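Local coordinates for protein putative methyltransferase from antibiotic biosynthesis pathway (Anabaena variabilis ATCC 29413, PDB 3EGE) that probably transfers methyl groups from S-adenosylmethionine to an acceptor not yet identified, as a putative methyltransferase of an antibiotic biosynthesis pathway, at residues A[35-40]-A[93-98]; A[48-53]-A[76-81]; A[145-150]-A[209-214]. All coordinates share one frame; numbering follows the deposited sequence.

Contact 1 of 3, residues A[35-40]-A[93-98]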
loop_
_atom_site.group_PDB
_atom_site.type_symbol
_atom_site.label_atom_id
_atom_site.label_comp_id
_atom_site.label_asym_id
_atom_site.label_seq_id
_atom_site.Cartn_x
_atom_site.Cartn_y
_atom_site.Cartn_z
ATOM N N GLY A 35 -4.607 -22.479 6.712
ATOM C CA GLY A 35 -5.755 -23.010 5.971
ATOM C C GLY A 35 -6.986 -22.109 5.971
ATOM O O GLY A 35 -8.025 -22.494 5.456
ATOM N N SER A 36 -6.890 -20.923 6.569
ATOM C CA SER A 36 -7.970 -19.939 6.523
ATOM C C SER A 36 -7.978 -19.298 5.126
ATOM O O SER A 36 -7.007 -19.427 4.361
ATOM C CB SER A 36 -7.802 -18.882 7.616
ATOM O OG SER A 36 -7.865 -19.481 8.901
ATOM N N VAL A 37 -9.109 -18.675 4.792
ATOM C CA VAL A 37 -9.340 -18.018 3.518
ATOM C C VAL A 37 -9.442 -16.513 3.772
ATOM O O VAL A 37 -10.057 -16.071 4.757
ATOM C CB VAL A 37 -10.598 -18.581 2.785
ATOM C CG1 VAL A 37 -10.786 -17.955 1.371
ATOM C CG2 VAL A 37 -10.478 -20.077 2.634
ATOM N N ILE A 38 -8.743 -15.738 2.922
ATOM C CA ILE A 38 -8.806 -14.301 2.940
ATOM C C ILE A 38 -9.143 -13.743 1.556
ATOM O O ILE A 38 -8.835 -14.363 0.536
ATOM C CB ILE A 38 -7.488 -13.621 3.523
ATOM C CG1 ILE A 38 -6.244 -13.852 2.634
ATOM C CG2 ILE A 38 -7.221 -14.106 4.987
ATOM C CD1 ILE A 38 -5.156 -12.825 2.838
ATOM N N ALA A 39 -9.786 -12.573 1.544
ATOM C CA ALA A 39 -10.048 -11.818 0.330
ATOM C C ALA A 39 -9.012 -10.699 0.339
ATOM O O ALA A 39 -8.755 -10.101 1.400
ATOM C CB ALA A 39 -11.427 -11.265 0.301
ATOM N N ASP A 40 -8.370 -10.482 -0.827
ATOM C CA ASP A 40 -7.395 -9.393 -1.055
ATOM C C ASP A 40 -8.085 -8.476 -2.079
ATOM O O ASP A 40 -8.177 -8.812 -3.286
ATOM C CB ASP A 40 -6.058 -9.949 -1.580
ATOM C CG ASP A 40 -4.963 -8.870 -1.756
ATOM O OD1 ASP A 40 -5.172 -7.672 -1.437
ATOM O OD2 ASP A 40 -3.858 -9.249 -2.223
ATOM N N LYS A 93 -20.288 -14.246 3.584
ATOM C CA LYS A 93 -19.631 -15.137 4.559
ATOM C C LYS A 93 -18.797 -16.269 3.903
ATOM O O LYS A 93 -18.906 -17.420 4.271
ATOM C CB LYS A 93 -20.710 -15.690 5.540
ATOM C CG LYS A 93 -21.666 -14.619 6.158
ATOM C CD LYS A 93 -20.870 -13.512 6.837
ATOM C CE LYS A 93 -21.634 -12.325 7.373
ATOM N NZ LYS A 93 -20.620 -11.171 7.583
ATOM N N SER A 94 -17.980 -15.877 2.927
ATOM C CA SER A 94 -17.133 -16.764 2.129
ATOM C C SER A 94 -15.632 -16.711 2.458
ATOM O O SER A 94 -14.854 -17.530 1.928
ATOM C CB SER A 94 -17.335 -16.441 0.635
ATOM O OG SER A 94 -17.033 -15.097 0.372
ATOM N N VAL A 95 -15.220 -15.758 3.290
ATOM C CA VAL A 95 -13.827 -15.631 3.705
ATOM C C VAL A 95 -13.752 -15.409 5.201
ATOM O O VAL A 95 -14.691 -14.891 5.820
ATOM C CB VAL A 95 -13.066 -14.485 2.925
ATOM C CG1 VAL A 95 -13.129 -14.735 1.401
ATOM C CG2 VAL A 95 -13.602 -13.072 3.294
ATOM N N ASP A 96 -12.619 -15.819 5.765
ATOM C CA ASP A 96 -12.315 -15.676 7.205
ATOM C C ASP A 96 -11.744 -14.303 7.523
ATOM O O ASP A 96 -11.996 -13.799 8.595
ATOM C CB ASP A 96 -11.333 -16.753 7.648
ATOM C CG ASP A 96 -11.888 -18.117 7.453
ATOM O OD1 ASP A 96 -12.936 -18.374 8.071
ATOM O OD2 ASP A 96 -11.315 -18.922 6.684
ATOM N N GLY A 97 -10.986 -13.722 6.583
ATOM C CA GLY A 97 -10.410 -12.396 6.716
ATOM C C GLY A 97 -10.346 -11.643 5.389
ATOM O O GLY A 97 -10.529 -12.209 4.318
ATOM N N VAL A 98 -10.101 -10.340 5.489
ATOM C CA VAL A 98 -10.069 -9.462 4.352
ATOM C C VAL A 98 -8.903 -8.499 4.505
ATOM O O VAL A 98 -8.684 -7.964 5.593
ATOM C CB VAL A 98 -11.391 -8.641 4.253
ATOM C CG1 VAL A 98 -11.368 -7.691 3.033
ATOM C CG2 VAL A 98 -12.633 -9.561 4.202
#

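Contact 2 of 3, residues A[48-53]-A[76-81]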
loop_
_atom_site.group_PDB
_atom_site.type_symbol
_atom_site.label_atom_id
_atom_site.label_comp_id
_atom_site.label_asym_id
_atom_site.label_seq_id
_atom_site.Cartn_x
_atom_site.Cartn_y
_atom_site.Cartn_z
ATOM N N TYR A 48 1.466 -9.485 -2.875
ATOM C CA TYR A 48 1.041 -9.776 -1.484
ATOM C C TYR A 48 0.071 -10.981 -1.365
ATOM O O TYR A 48 0.135 -11.738 -0.369
ATOM C CB TYR A 48 0.530 -8.519 -0.766
ATOM C CG TYR A 48 1.699 -7.651 -0.351
ATOM C CD1 TYR A 48 2.404 -7.911 0.849
ATOM C CD2 TYR A 48 2.160 -6.613 -1.180
ATOM C CE1 TYR A 48 3.542 -7.122 1.223
ATOM C CE2 TYR A 48 3.281 -5.837 -0.826
ATOM C CZ TYR A 48 3.963 -6.089 0.382
ATOM O OH TYR A 48 5.050 -5.334 0.738
ATOM N N SER A 49 -0.772 -11.156 -2.391
ATOM C CA SER A 49 -1.686 -12.301 -2.510
ATOM C C SER A 49 -0.893 -13.604 -2.487
ATOM O O SER A 49 -1.190 -14.505 -1.683
ATOM C CB SER A 49 -2.526 -12.218 -3.804
ATOM O OG SER A 49 -3.107 -10.923 -3.976
ATOM N N VAL A 50 0.144 -13.671 -3.327
ATOM C CA VAL A 50 1.034 -14.856 -3.397
ATOM C C VAL A 50 1.876 -15.007 -2.137
ATOM O O VAL A 50 2.023 -16.115 -1.620
ATOM C CB VAL A 50 1.963 -14.825 -4.666
ATOM C CG1 VAL A 50 3.006 -15.983 -4.634
ATOM C CG2 VAL A 50 1.104 -14.872 -5.950
ATOM N N ALA A 51 2.420 -13.889 -1.660
ATOM C CA ALA A 51 3.223 -13.842 -0.434
ATOM C C ALA A 51 2.428 -14.384 0.781
ATOM O O ALA A 51 2.939 -15.207 1.546
ATOM C CB ALA A 51 3.742 -12.389 -0.184
ATOM N N LEU A 52 1.177 -13.947 0.918
ATOM C CA LEU A 52 0.272 -14.450 1.981
ATOM C C LEU A 52 -0.200 -15.864 1.725
ATOM O O LEU A 52 -0.359 -16.618 2.682
ATOM C CB LEU A 52 -0.929 -13.522 2.180
ATOM C CG LEU A 52 -0.537 -12.171 2.801
ATOM C CD1 LEU A 52 -1.527 -11.118 2.403
ATOM C CD2 LEU A 52 -0.399 -12.286 4.327
ATOM N N ALA A 53 -0.414 -16.235 0.453
ATOM C CA ALA A 53 -0.753 -17.627 0.098
ATOM C C ALA A 53 0.380 -18.551 0.561
ATOM O O ALA A 53 0.130 -19.576 1.178
ATOM C CB ALA A 53 -1.017 -17.804 -1.424
ATOM N N PRO A 76 -1.349 -22.088 -6.773
ATOM C CA PRO A 76 -2.453 -23.012 -6.467
ATOM C C PRO A 76 -3.484 -22.541 -5.423
ATOM O O PRO A 76 -4.637 -22.950 -5.515
ATOM C CB PRO A 76 -1.738 -24.279 -5.946
ATOM C CG PRO A 76 -0.368 -24.147 -6.336
ATOM C CD PRO A 76 -0.045 -22.715 -6.481
ATOM N N GLN A 77 -3.040 -21.733 -4.455
ATOM C CA GLN A 77 -3.866 -21.200 -3.368
ATOM C C GLN A 77 -4.348 -19.745 -3.565
ATOM O O GLN A 77 -4.865 -19.138 -2.625
ATOM C CB GLN A 77 -3.152 -21.384 -2.005
ATOM C CG GLN A 77 -3.089 -22.851 -1.482
ATOM C CD GLN A 77 -2.016 -23.726 -2.110
ATOM O OE1 GLN A 77 -0.984 -23.243 -2.555
ATOM N NE2 GLN A 77 -2.249 -25.039 -2.119
ATOM N N VAL A 78 -4.193 -19.201 -4.774
ATOM C CA VAL A 78 -4.687 -17.867 -5.111
ATOM C C VAL A 78 -5.746 -18.015 -6.217
ATOM O O VAL A 78 -5.489 -18.680 -7.217
ATOM C CB VAL A 78 -3.549 -16.895 -5.552
ATOM C CG1 VAL A 78 -4.102 -15.496 -5.855
ATOM C CG2 VAL A 78 -2.485 -16.785 -4.463
ATOM N N GLU A 79 -6.943 -17.450 -5.997
ATOM C CA GLU A 79 -8.000 -17.400 -7.025
ATOM C C GLU A 79 -8.154 -15.952 -7.476
ATOM O O GLU A 79 -8.366 -15.081 -6.658
ATOM C CB GLU A 79 -9.341 -17.965 -6.534
ATOM C CG GLU A 79 -9.298 -19.457 -6.085
ATOM C CD GLU A 79 -8.855 -20.450 -7.153
ATOM O OE1 GLU A 79 -8.749 -20.117 -8.354
ATOM O OE2 GLU A 79 -8.591 -21.608 -6.787
ATOM N N TRP A 80 -8.077 -15.718 -8.785
ATOM C CA TRP A 80 -8.141 -14.368 -9.338
ATOM C C TRP A 80 -9.530 -13.990 -9.882
ATOM O O TRP A 80 -10.123 -14.709 -10.728
ATOM C CB TRP A 80 -7.087 -14.187 -10.438
ATOM C CG TRP A 80 -6.735 -12.768 -10.566
ATOM C CD1 TRP A 80 -7.409 -11.789 -11.277
ATOM C CD2 TRP A 80 -5.671 -12.107 -9.881
ATOM N NE1 TRP A 80 -6.776 -10.580 -11.122
ATOM C CE2 TRP A 80 -5.720 -10.732 -10.257
ATOM C CE3 TRP A 80 -4.657 -12.545 -9.013
ATOM C CZ2 TRP A 80 -4.797 -9.784 -9.779
ATOM C CZ3 TRP A 80 -3.734 -11.593 -8.521
ATOM C CH2 TRP A 80 -3.814 -10.228 -8.914
ATOM N N PHE A 81 -10.021 -12.855 -9.390
ATOM C CA PHE A 81 -11.292 -12.254 -9.795
ATOM C C PHE A 81 -11.056 -10.821 -10.315
ATOM O O PHE A 81 -10.429 -10.002 -9.614
ATOM C CB PHE A 81 -12.244 -12.181 -8.598
ATOM C CG PHE A 81 -12.577 -13.516 -8.013
ATOM C CD1 PHE A 81 -11.746 -14.098 -7.056
ATOM C CD2 PHE A 81 -13.709 -14.213 -8.436
ATOM C CE1 PHE A 81 -12.050 -15.374 -6.498
ATOM C CE2 PHE A 81 -14.018 -15.489 -7.899
ATOM C CZ PHE A 81 -13.186 -16.059 -6.924
#

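Contact 3 of 3, residues A[145-150]-A[209-214]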
loop_
_atom_site.group_PDB
_atom_site.type_symbol
_atom_site.label_atom_id
_atom_site.label_comp_id
_atom_site.label_asym_id
_atom_site.label_seq_id
_atom_site.Cartn_x
_atom_site.Cartn_y
_atom_site.Cartn_z
ATOM N N PHE A 145 9.905 16.097 -5.953
ATOM C CA PHE A 145 8.750 15.481 -6.639
ATOM C C PHE A 145 7.433 15.833 -5.930
ATOM O O PHE A 145 6.820 14.971 -5.279
ATOM C CB PHE A 145 8.968 13.962 -6.728
ATOM C CG PHE A 145 10.262 13.578 -7.422
ATOM C CD1 PHE A 145 10.482 13.935 -8.747
ATOM C CD2 PHE A 145 11.266 12.869 -6.741
ATOM C CE1 PHE A 145 11.678 13.586 -9.395
ATOM C CE2 PHE A 145 12.470 12.537 -7.365
ATOM C CZ PHE A 145 12.671 12.884 -8.704
ATOM N N PRO A 146 6.971 17.099 -6.083
ATOM C CA PRO A 146 5.751 17.564 -5.336
ATOM C C PRO A 146 4.461 16.801 -5.643
ATOM O O PRO A 146 3.572 16.699 -4.778
ATOM C CB PRO A 146 5.637 19.046 -5.728
ATOM C CG PRO A 146 6.367 19.147 -7.032
ATOM C CD PRO A 146 7.512 18.177 -6.930
ATOM N N PHE A 147 4.367 16.307 -6.878
ATOM C CA PHE A 147 3.232 15.505 -7.324
ATOM C C PHE A 147 2.931 14.296 -6.443
ATOM O O PHE A 147 1.757 13.943 -6.271
ATOM C CB PHE A 147 3.370 15.100 -8.788
ATOM C CG PHE A 147 4.662 14.415 -9.117
ATOM C CD1 PHE A 147 4.817 13.036 -8.908
ATOM C CD2 PHE A 147 5.743 15.158 -9.630
ATOM C CE1 PHE A 147 6.034 12.405 -9.192
ATOM C CE2 PHE A 147 6.954 14.530 -9.931
ATOM C CZ PHE A 147 7.094 13.155 -9.718
ATOM N N LEU A 148 3.962 13.669 -5.878
ATOM C CA LEU A 148 3.765 12.527 -4.944
ATOM C C LEU A 148 3.010 12.937 -3.694
ATOM O O LEU A 148 2.150 12.227 -3.252
ATOM C CB LEU A 148 5.100 11.912 -4.523
ATOM C CG LEU A 148 6.001 11.293 -5.587
ATOM C CD1 LEU A 148 7.289 10.834 -4.927
ATOM C CD2 LEU A 148 5.332 10.133 -6.349
ATOM N N TRP A 149 3.313 14.120 -3.172
ATOM C CA TRP A 149 2.679 14.672 -1.989
ATOM C C TRP A 149 1.231 15.094 -2.264
ATOM O O TRP A 149 0.312 14.800 -1.482
ATOM C CB TRP A 149 3.509 15.871 -1.522
ATOM C CG TRP A 149 3.093 16.438 -0.207
ATOM C CD1 TRP A 149 3.377 15.934 1.028
ATOM C CD2 TRP A 149 2.360 17.646 0.008
ATOM N NE1 TRP A 149 2.844 16.739 1.996
ATOM C CE2 TRP A 149 2.202 17.790 1.411
ATOM C CE3 TRP A 149 1.809 18.617 -0.846
ATOM C CZ2 TRP A 149 1.527 18.863 1.986
ATOM C CZ3 TRP A 149 1.143 19.696 -0.289
ATOM C CH2 TRP A 149 0.998 19.812 1.125
ATOM N N GLU A 150 1.071 15.803 -3.379
ATOM C CA GLU A 150 -0.209 16.283 -3.874
ATOM C C GLU A 150 -1.177 15.144 -4.148
ATOM O O GLU A 150 -2.354 15.237 -3.793
ATOM C CB GLU A 150 -0.003 17.093 -5.158
ATOM C CG GLU A 150 0.694 18.438 -4.948
ATOM C CD GLU A 150 1.316 19.033 -6.218
ATOM O OE1 GLU A 150 1.102 18.545 -7.350
ATOM O OE2 GLU A 150 2.070 19.996 -6.073
ATOM N N SER A 209 3.199 4.676 -9.695
ATOM C CA SER A 209 2.231 5.162 -10.702
ATOM C C SER A 209 2.124 6.678 -10.799
ATOM O O SER A 209 1.886 7.189 -11.886
ATOM C CB SER A 209 0.832 4.509 -10.532
ATOM O OG SER A 209 0.153 4.987 -9.369
ATOM N N SER A 210 2.326 7.377 -9.680
ATOM C CA SER A 210 2.339 8.847 -9.672
ATOM C C SER A 210 3.318 9.462 -10.674
ATOM O O SER A 210 2.995 10.496 -11.252
ATOM C CB SER A 210 2.589 9.424 -8.275
ATOM O OG SER A 210 1.404 9.412 -7.491
ATOM N N PHE A 211 4.473 8.830 -10.896
ATOM C CA PHE A 211 5.459 9.330 -11.871
ATOM C C PHE A 211 4.908 9.325 -13.308
ATOM O O PHE A 211 4.960 10.360 -13.999
ATOM C CB PHE A 211 6.816 8.575 -11.782
ATOM C CG PHE A 211 7.731 9.047 -10.638
ATOM C CD1 PHE A 211 8.587 10.145 -10.818
ATOM C CD2 PHE A 211 7.739 8.399 -9.402
ATOM C CE1 PHE A 211 9.440 10.587 -9.784
ATOM C CE2 PHE A 211 8.578 8.838 -8.343
ATOM C CZ PHE A 211 9.432 9.931 -8.531
ATOM N N ALA A 212 4.357 8.180 -13.742
ATOM C CA ALA A 212 3.781 8.052 -15.106
ATOM C C ALA A 212 2.606 9.023 -15.290
ATOM O O ALA A 212 2.484 9.688 -16.331
ATOM C CB ALA A 212 3.353 6.632 -15.397
ATOM N N LEU A 213 1.795 9.147 -14.255
ATOM C CA LEU A 213 0.659 10.066 -14.267
ATOM C C LEU A 213 1.028 11.539 -14.121
ATOM O O LEU A 213 0.167 12.374 -14.398
ATOM C CB LEU A 213 -0.356 9.699 -13.161
ATOM C CG LEU A 213 -0.955 8.289 -13.331
ATOM C CD1 LEU A 213 -1.726 7.875 -12.065
ATOM C CD2 LEU A 213 -1.810 8.199 -14.610
ATOM N N ALA A 214 2.256 11.865 -13.684
ATOM C CA ALA A 214 2.649 13.270 -13.457
ATOM C C ALA A 214 3.037 13.940 -14.771
ATOM O O ALA A 214 3.263 13.249 -15.766
ATOM C CB ALA A 214 3.785 13.360 -12.432
#

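Contact 1 of 3, residues A[35-40]-A[93-98]
Asp-96 holds Val-37 by side chain and backbone together. Its CG lies beside its own backbone N and anti to the carbonyl carbon (chi1 -61°), which brings the carboxylate to the amide of Val-37. There OD2 accepts from Val-37 N at 2.9 Å through its anti lone pair, and the hydrogen bond is nearly straight, with an N-H...OD2 angle of 171°. The carbonyl of the same valine serves two donors: Gly-97 N reaches Val-37 O in the carbonyl plane at 3.1 Å, while Asp-96 N approaches Val-37 O at 2.8 Å from above that plane, 36° out of it. With Ala-39 N bonding Gly-97 O at 2.9 Å, the chains pair as parallel neighbours, Ile-38 beside Gly-97 and Ala-39 beside Val-98.

The close-packed, buried side is the face of Ala-39 and Val-98, which Val-95 joins from the loop. Val-95 CG1 sits 4.0 Å from Ala-39 CB and equally far from Val-37 CG1, and Ile-120 of helix 110-120 closes over Ala-39, Val-95 and Val-98. On the other face the missing side chain of Gly-97 leaves room for Ile-38 CG2. Packing is looser toward the start of segment 93-98, where Ser-94 meets Val-37 only marginally, and at the partly exposed Asp-96, whose OD1 faces Arg-122 in a long, weak ion pair.

The parallel ladder of central strands is thus flanked by a carboxylate standing in for a backbone acceptor, and the distant arginine would probably add only modest stabilisation to its negative charge.

Contact 2 of 3, residues A[48-53]-A[76-81]
Ala-53 and Val-78 make the closest approach between helix 48-53 and strand 78-81, with Ala-53 CB 3.5 Å from Val-78 CG2. The contact is chiefly apolar and turns on this one valine. Because CG1 of Val-78 stands anti to the backbone N (chi1 -178°), its two methyls divide the helix surface between them. CG2 enters among Ala-53, Val-50 and the backbone of the preceding turn, lying 4.3 Å from Val-50 CG2, whereas CG1 goes to Ser-49, 4.2 Å from its CB. Just ahead of the strand, Gln-77 adds a lighter touch, its CB 4.2 Å from Ala-53 CB.

Van der Waals contact with polar backbone comes next. Val-78 CG2 lies 3.8 Å from Ser-49 O, a carbonyl already engaged inside the helix by Ala-53 N at 2.9 Å, so the methyl packs against a satisfied acceptor.

No hydrogen bond joins the two segments. The hydroxyl of Ser-49 is instead hydrogen-bonded to the carboxylate of Asp-40, so this residue offers its CB to strand 78-81 and its OG to strand 37-41, two strands further into the sheet.

The helix and strand run nearly antiparallel, at 156°, with their axes 9.4 Å apart, as expected for a helix lying against the sheet of a Rossmann-like fold. Strand 78-81 is the outermost strand on this side of the sheet and pairs with strand 58-62; helix 47-53 links strands 37-41 and 58-62 in a beta-alpha-beta crossover, and its other flank rests on helix 20-30 through Ala-51 and Leu-52.

Contact 3 of 3, residues A[145-150]-A[209-214]
Helix 146-150 and the weakly bonded helical turn 209-213 pass each other at 111° with their axes 9.5 Å apart, and the backbones come nearest at Leu-148 and Ser-210, whose CA atoms are 6.2 Å apart. The small Ser-210 allows this approach, and Leu-148 CD2 rests on Ser-210 CB at 3.4 Å. The serine hydroxyl turns instead to Asp-151, which continues the first helix, and so adds a polar tie beside the apolar contact.

Phe-211 is the hub of the remaining packing. Its CE1-CZ edge points into the face of Phe-145, with ring centroids 5.0 Å apart and the planes steeply inclined. One face of Phe-211 in turn receives the edge of Phe-147; here the centroids are 5.1 Å apart and the planes stand at 80°, with Phe-147 CZ 3.5 Å from Phe-211 CE1. Phe-211 is thus edge donor to one ring and face acceptor to the other. The Leu-148 methyls reach the CE2 side of the same ring obliquely.

Phe-147 holds CG between its backbone N and carbonyl carbon (chi1 54°), a setting that swings the ring across to the second segment. One face of the ring then meets the methyl of Ala-214 in a CH-pi contact, with CB 3.7 Å from the ring centroid. Val-219 of helix 216-231 also packs against Phe-147, Phe-211 and Ala-214, extending the core.

The three phenylalanines form an aromatic cluster of two T-shaped pairs, joining helical elements that follow, in sequence, strand 126-131 in one case and strand 172-181 in the other. Helical insertions after the fifth strand are a recurrent addition to the class I methyltransferase fold; whether these border the substrate site is not established.

How the contacts relate
From the N terminus, strand 37-41 leads into helix 47-53, and the chain passes through strand 58-62 before strand 78-81 returns to that helix, closing contact 2. Contact 1 closes later, when segment 93-98 comes alongside strand 37-41, so its loop encloses contact 2 entirely. The two meet directly, as Ile-38 packs on Leu-52; contact 1 joins two strands in the parallel part of the mixed sheet, and contact 2 lays helix 47-53 against its edge strand. Contact 3 follows in series, joining helical parts inserted among the later strands. It lies on the opposite side of the chain's centre, its nearest atoms about 14 Å from contact 2 and about 16 Å from contact 1.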